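Local coordinates for cytosolic phospholipase A2 delta (Homo sapiens, PDB 5IZ5), which hydrolyses glycerophospholipids at the sn-2 position in a calcium-dependent manner, with a preference for linoleic acid there, at residues Arg697-Gln709 with Phe720-Leu732. The protein carries 3 engineered substitutions. Sequence-based numbering, arbitrary orientation.
Sequences RGLPFPRVEPSPQ and FSDPACPEAPILL
A proline-rich connection following helix 685-696 lies across the loop of a beta hairpin at the border of the catalytic domain's mixed sheet. Paired backbone bonds, Phe720 N to Leu731 O and Leu731 N to Phe720 O, establish the hairpin. The Pro702 ring rests on the hairpin, touching both arms: CG lies 3.5 Å from Phe720 O and 3.6 Å from Leu731 CD1, while CD lies 3.5 Å from Pro729 O. Two residues earlier, Pro700 CB packs 3.9 Å from Ala728 CB. Val704 CG1, anti to its own nitrogen (chi1 177°), sits over one face of the Phe720 ring, 4.1 Å from the centroid and 16° off the normal, a CH-pi contact; Pro706 CD meets CE1 of that ring at 4.2 Å. An alanine here, in place of Phe720, removes the ring and would probably leave a gap between Val704, Pro706 and Phe684. Polar attachment is slight: Arg703 N makes a weak bond of 3.4 Å to Asp722 OD2, and the guanidinium contributes only charge proximity, since OD2 lies well out of its plane. Parallel pairing of strands 730-734 and 672-676 joins the hairpin to the sheet; the connection between helices 685-696 and 708-712 packs on this edge hairpin of an alpha/beta hydrolase domain.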
loop_
_atom_site.group_PDB
_atom_site.type_symbol
_atom_site.label_atom_id
_atom_site.label_comp_id
_atom_site.label_asym_id
_atom_site.label_seq_id
_atom_site.Cartn_x
_atom_site.Cartn_y
_atom_site.Cartn_z
ATOM N N ARG B 697 -7.936 15.157 -11.113
ATOM C CA ARG B 697 -8.047 13.829 -11.720
ATOM C C ARG B 697 -9.391 13.564 -12.403
ATOM O O ARG B 697 -9.684 12.425 -12.779
ATOM C CB ARG B 697 -7.791 12.774 -10.648
ATOM C CG ARG B 697 -6.417 12.913 -10.024
ATOM C CD ARG B 697 -6.302 12.170 -8.707
ATOM N NE ARG B 697 -4.895 12.030 -8.339
ATOM C CZ ARG B 697 -4.130 13.018 -7.879
ATOM N NH1 ARG B 697 -4.625 14.240 -7.713
ATOM N NH2 ARG B 697 -2.857 12.784 -7.580
ATOM N N GLY B 698 -10.197 14.608 -12.580
ATOM C CA GLY B 698 -11.482 14.481 -13.263
ATOM C C GLY B 698 -12.495 13.602 -12.550
ATOM O O GLY B 698 -13.317 12.953 -13.197
ATOM N N LEU B 699 -12.446 13.592 -11.220
ATOM C CA LEU B 699 -13.412 12.845 -10.418
ATOM C C LEU B 699 -14.515 13.791 -9.961
ATOM O O LEU B 699 -14.213 14.815 -9.349
ATOM C CB LEU B 699 -12.715 12.224 -9.205
ATOM C CG LEU B 699 -11.623 11.192 -9.511
ATOM C CD1 LEU B 699 -11.033 10.653 -8.220
ATOM C CD2 LEU B 699 -12.162 10.050 -10.362
ATOM N N PRO B 700 -15.792 13.465 -10.263
ATOM C CA PRO B 700 -16.848 14.401 -9.884
ATOM C C PRO B 700 -17.013 14.532 -8.376
ATOM O O PRO B 700 -17.186 13.540 -7.666
ATOM C CB PRO B 700 -18.115 13.822 -10.527
ATOM C CG PRO B 700 -17.802 12.407 -10.852
ATOM C CD PRO B 700 -16.310 12.335 -11.053
ATOM N N PHE B 701 -16.961 15.770 -7.908
ATOM C CA PHE B 701 -17.013 16.065 -6.497
ATOM C C PHE B 701 -17.554 17.491 -6.347
ATOM O O PHE B 701 -17.186 18.361 -7.137
ATOM C CB PHE B 701 -15.600 15.958 -5.931
ATOM C CG PHE B 701 -15.555 15.980 -4.453
ATOM C CD1 PHE B 701 -15.712 14.813 -3.735
ATOM C CD2 PHE B 701 -15.382 17.171 -3.776
ATOM C CE1 PHE B 701 -15.683 14.828 -2.360
ATOM C CE2 PHE B 701 -15.357 17.197 -2.407
ATOM C CZ PHE B 701 -15.505 16.024 -1.697
ATOM N N PRO B 702 -18.441 17.739 -5.358
ATOM C CA PRO B 702 -19.028 19.079 -5.245
ATOM C C PRO B 702 -18.025 20.121 -4.793
ATOM O O PRO B 702 -17.007 19.794 -4.182
ATOM C CB PRO B 702 -20.104 18.912 -4.163
ATOM C CG PRO B 702 -19.623 17.774 -3.341
ATOM C CD PRO B 702 -18.940 16.841 -4.303
ATOM N N ARG B 703 -18.332 21.374 -5.090
ATOM C CA ARG B 703 -17.529 22.483 -4.620
ATOM C C ARG B 703 -17.611 22.545 -3.103
ATOM O O ARG B 703 -18.669 22.325 -2.524
ATOM C CB ARG B 703 -18.017 23.801 -5.226
ATOM C CG ARG B 703 -18.094 23.789 -6.740
ATOM C CD ARG B 703 -18.125 25.182 -7.303
ATOM N NE ARG B 703 -18.105 25.128 -8.760
ATOM C CZ ARG B 703 -19.143 25.347 -9.566
ATOM N NH1 ARG B 703 -20.347 25.655 -9.089
ATOM N NH2 ARG B 703 -18.967 25.257 -10.879
ATOM N N VAL B 704 -16.481 22.831 -2.471
ATOM C CA VAL B 704 -16.405 22.991 -1.027
ATOM C C VAL B 704 -16.023 24.438 -0.793
ATOM O O VAL B 704 -14.834 24.780 -0.723
ATOM C CB VAL B 704 -15.381 22.028 -0.390
ATOM C CG1 VAL B 704 -15.272 22.253 1.110
ATOM C CG2 VAL B 704 -15.773 20.586 -0.663
ATOM N N GLU B 705 -17.052 25.280 -0.696
ATOM C CA GLU B 705 -16.885 26.721 -0.593
ATOM C C GLU B 705 -17.629 27.257 0.615
ATOM O O GLU B 705 -18.637 27.942 0.468
ATOM C CB GLU B 705 -17.385 27.394 -1.874
ATOM C CG GLU B 705 -16.492 27.125 -3.073
ATOM C CD GLU B 705 -17.149 27.455 -4.411
ATOM O OE1 GLU B 705 -18.380 27.649 -4.455
ATOM O OE2 GLU B 705 -16.442 27.509 -5.439
ATOM N N PRO B 706 -17.128 26.948 1.821
ATOM C CA PRO B 706 -17.723 27.544 3.007
ATOM C C PRO B 706 -17.556 29.072 3.028
ATOM O O PRO B 706 -16.515 29.588 2.631
ATOM C CB PRO B 706 -16.942 26.897 4.153
ATOM C CG PRO B 706 -15.630 26.510 3.562
ATOM C CD PRO B 706 -15.955 26.115 2.149
ATOM N N SER B 707 -18.583 29.779 3.483
ATOM C CA SER B 707 -18.549 31.237 3.594
ATOM C C SER B 707 -17.576 31.679 4.692
ATOM O O SER B 707 -17.182 30.871 5.526
ATOM C CB SER B 707 -19.948 31.763 3.923
ATOM O OG SER B 707 -20.308 31.424 5.254
ATOM N N PRO B 708 -17.187 32.966 4.697
ATOM C CA PRO B 708 -16.360 33.482 5.796
ATOM C C PRO B 708 -16.982 33.205 7.172
ATOM O O PRO B 708 -16.268 32.884 8.128
ATOM C CB PRO B 708 -16.308 34.989 5.524
ATOM C CG PRO B 708 -16.557 35.134 4.061
ATOM C CD PRO B 708 -17.389 33.963 3.627
ATOM N N GLN B 709 -18.303 33.333 7.253
ATOM C CA GLN B 709 -19.051 33.020 8.466
ATOM C C GLN B 709 -18.904 31.547 8.855
ATOM O O GLN B 709 -18.729 31.231 10.034
ATOM C CB GLN B 709 -20.532 33.377 8.268
ATOM C CG GLN B 709 -21.472 32.997 9.412
ATOM C CD GLN B 709 -21.032 33.491 10.787
ATOM O OE1 GLN B 709 -21.343 32.863 11.800
ATOM N NE2 GLN B 709 -20.326 34.620 10.835
ATOM N N PHE B 720 -22.523 19.983 1.230
ATOM C CA PHE B 720 -21.831 20.316 -0.005
ATOM C C PHE B 720 -22.369 19.426 -1.096
ATOM O O PHE B 720 -22.178 18.212 -1.062
ATOM C CB PHE B 720 -20.326 20.147 0.155
ATOM C CG PHE B 720 -19.733 21.086 1.167
ATOM C CD1 PHE B 720 -19.577 22.435 0.869
ATOM C CD2 PHE B 720 -19.356 20.633 2.426
ATOM C CE1 PHE B 720 -19.035 23.306 1.800
ATOM C CE2 PHE B 720 -18.815 21.498 3.361
ATOM C CZ PHE B 720 -18.657 22.837 3.049
ATOM N N SER B 721 -23.053 20.042 -2.053
ATOM C CA SER B 721 -23.766 19.314 -3.077
ATOM C C SER B 721 -23.973 20.178 -4.317
ATOM O O SER B 721 -24.266 21.372 -4.224
ATOM C CB SER B 721 -25.106 18.833 -2.515
ATOM O OG SER B 721 -26.196 19.194 -3.331
ATOM N N ASP B 722 -23.831 19.550 -5.477
ATOM C CA ASP B 722 -23.950 20.229 -6.762
ATOM C C ASP B 722 -25.074 19.552 -7.543
ATOM O O ASP B 722 -24.842 18.570 -8.246
ATOM C CB ASP B 722 -22.619 20.193 -7.534
ATOM C CG ASP B 722 -21.647 21.283 -7.095
ATOM O OD1 ASP B 722 -21.959 22.037 -6.147
ATOM O OD2 ASP B 722 -20.553 21.376 -7.701
ATOM N N PRO B 723 -26.312 20.062 -7.405
ATOM C CA PRO B 723 -27.431 19.437 -8.119
ATOM C C PRO B 723 -27.285 19.483 -9.648
ATOM O O PRO B 723 -27.874 18.660 -10.346
ATOM C CB PRO B 723 -28.647 20.244 -7.650
ATOM C CG PRO B 723 -28.093 21.550 -7.203
ATOM C CD PRO B 723 -26.747 21.236 -6.625
ATOM N N ALA B 724 -26.498 20.434 -10.150
ATOM C CA ALA B 724 -26.177 20.509 -11.575
ATOM C C ALA B 724 -25.432 19.274 -12.097
ATOM O O ALA B 724 -25.595 18.903 -13.260
ATOM C CB ALA B 724 -25.375 21.770 -11.865
ATOM N N CYS B 725 -24.619 18.644 -11.246
ATOM C CA CYS B 725 -23.930 17.395 -11.599
ATOM C C CYS B 725 -24.425 16.235 -10.727
ATOM O O CYS B 725 -23.955 16.059 -9.605
ATOM C CB CYS B 725 -22.414 17.551 -11.460
ATOM S SG CYS B 725 -21.477 16.079 -11.942
ATOM N N PRO B 726 -25.383 15.438 -11.238
ATOM C CA PRO B 726 -25.888 14.283 -10.486
ATOM C C PRO B 726 -24.834 13.211 -10.189
ATOM O O PRO B 726 -24.936 12.515 -9.176
ATOM C CB PRO B 726 -26.975 13.707 -11.404
ATOM C CG PRO B 726 -27.361 14.821 -12.306
ATOM C CD PRO B 726 -26.120 15.634 -12.500
ATOM N N GLU B 727 -23.837 13.085 -11.064
ATOM C CA GLU B 727 -22.790 12.068 -10.909
ATOM C C GLU B 727 -21.980 12.288 -9.635
ATOM O O GLU B 727 -21.566 11.331 -8.986
ATOM C CB GLU B 727 -21.838 12.049 -12.113
ATOM C CG GLU B 727 -22.510 11.905 -13.472
ATOM C CD GLU B 727 -22.691 13.236 -14.180
ATOM O OE1 GLU B 727 -23.382 14.120 -13.626
ATOM O OE2 GLU B 727 -22.143 13.398 -15.290
ATOM N N ALA B 728 -21.752 13.553 -9.289
ATOM C CA ALA B 728 -21.045 13.900 -8.063
ATOM C C ALA B 728 -21.883 13.514 -6.845
ATOM O O ALA B 728 -23.087 13.731 -6.833
ATOM C CB ALA B 728 -20.743 15.386 -8.033
ATOM N N PRO B 729 -21.249 12.942 -5.812
ATOM C CA PRO B 729 -21.973 12.577 -4.591
ATOM C C PRO B 729 -22.350 13.775 -3.718
ATOM O O PRO B 729 -21.700 14.821 -3.783
ATOM C CB PRO B 729 -20.965 11.704 -3.847
ATOM C CG PRO B 729 -19.640 12.193 -4.310
ATOM C CD PRO B 729 -19.827 12.558 -5.745
ATOM N N ILE B 730 -23.390 13.594 -2.902
ATOM C CA ILE B 730 -23.782 14.569 -1.896
ATOM C C ILE B 730 -22.899 14.379 -0.674
ATOM O O ILE B 730 -22.680 13.253 -0.234
ATOM C CB ILE B 730 -25.261 14.386 -1.471
ATOM C CG1 ILE B 730 -26.186 14.600 -2.670
ATOM C CG2 ILE B 730 -25.633 15.339 -0.336
ATOM C CD1 ILE B 730 -27.590 14.084 -2.459
ATOM N N LEU B 731 -22.420 15.484 -0.113
ATOM C CA LEU B 731 -21.610 15.451 1.098
ATOM C C LEU B 731 -22.246 16.195 2.259
ATOM O O LEU B 731 -22.607 17.361 2.136
ATOM C CB LEU B 731 -20.234 16.038 0.817
ATOM C CG LEU B 731 -19.243 14.966 0.368
ATOM C CD1 LEU B 731 -18.539 15.407 -0.892
ATOM C CD2 LEU B 731 -18.250 14.638 1.474
ATOM N N LEU B 732 -22.376 15.490 3.376
ATOM C CA LEU B 732 -22.729 16.075 4.656
ATOM C C LEU B 732 -21.497 16.011 5.529
ATOM O O LEU B 732 -21.038 14.925 5.882
ATOM C CB LEU B 732 -23.870 15.305 5.317
ATOM C CG LEU B 732 -25.244 15.964 5.426
ATOM C CD1 LEU B 732 -25.553 16.896 4.265
ATOM C CD2 LEU B 732 -26.317 14.898 5.549
#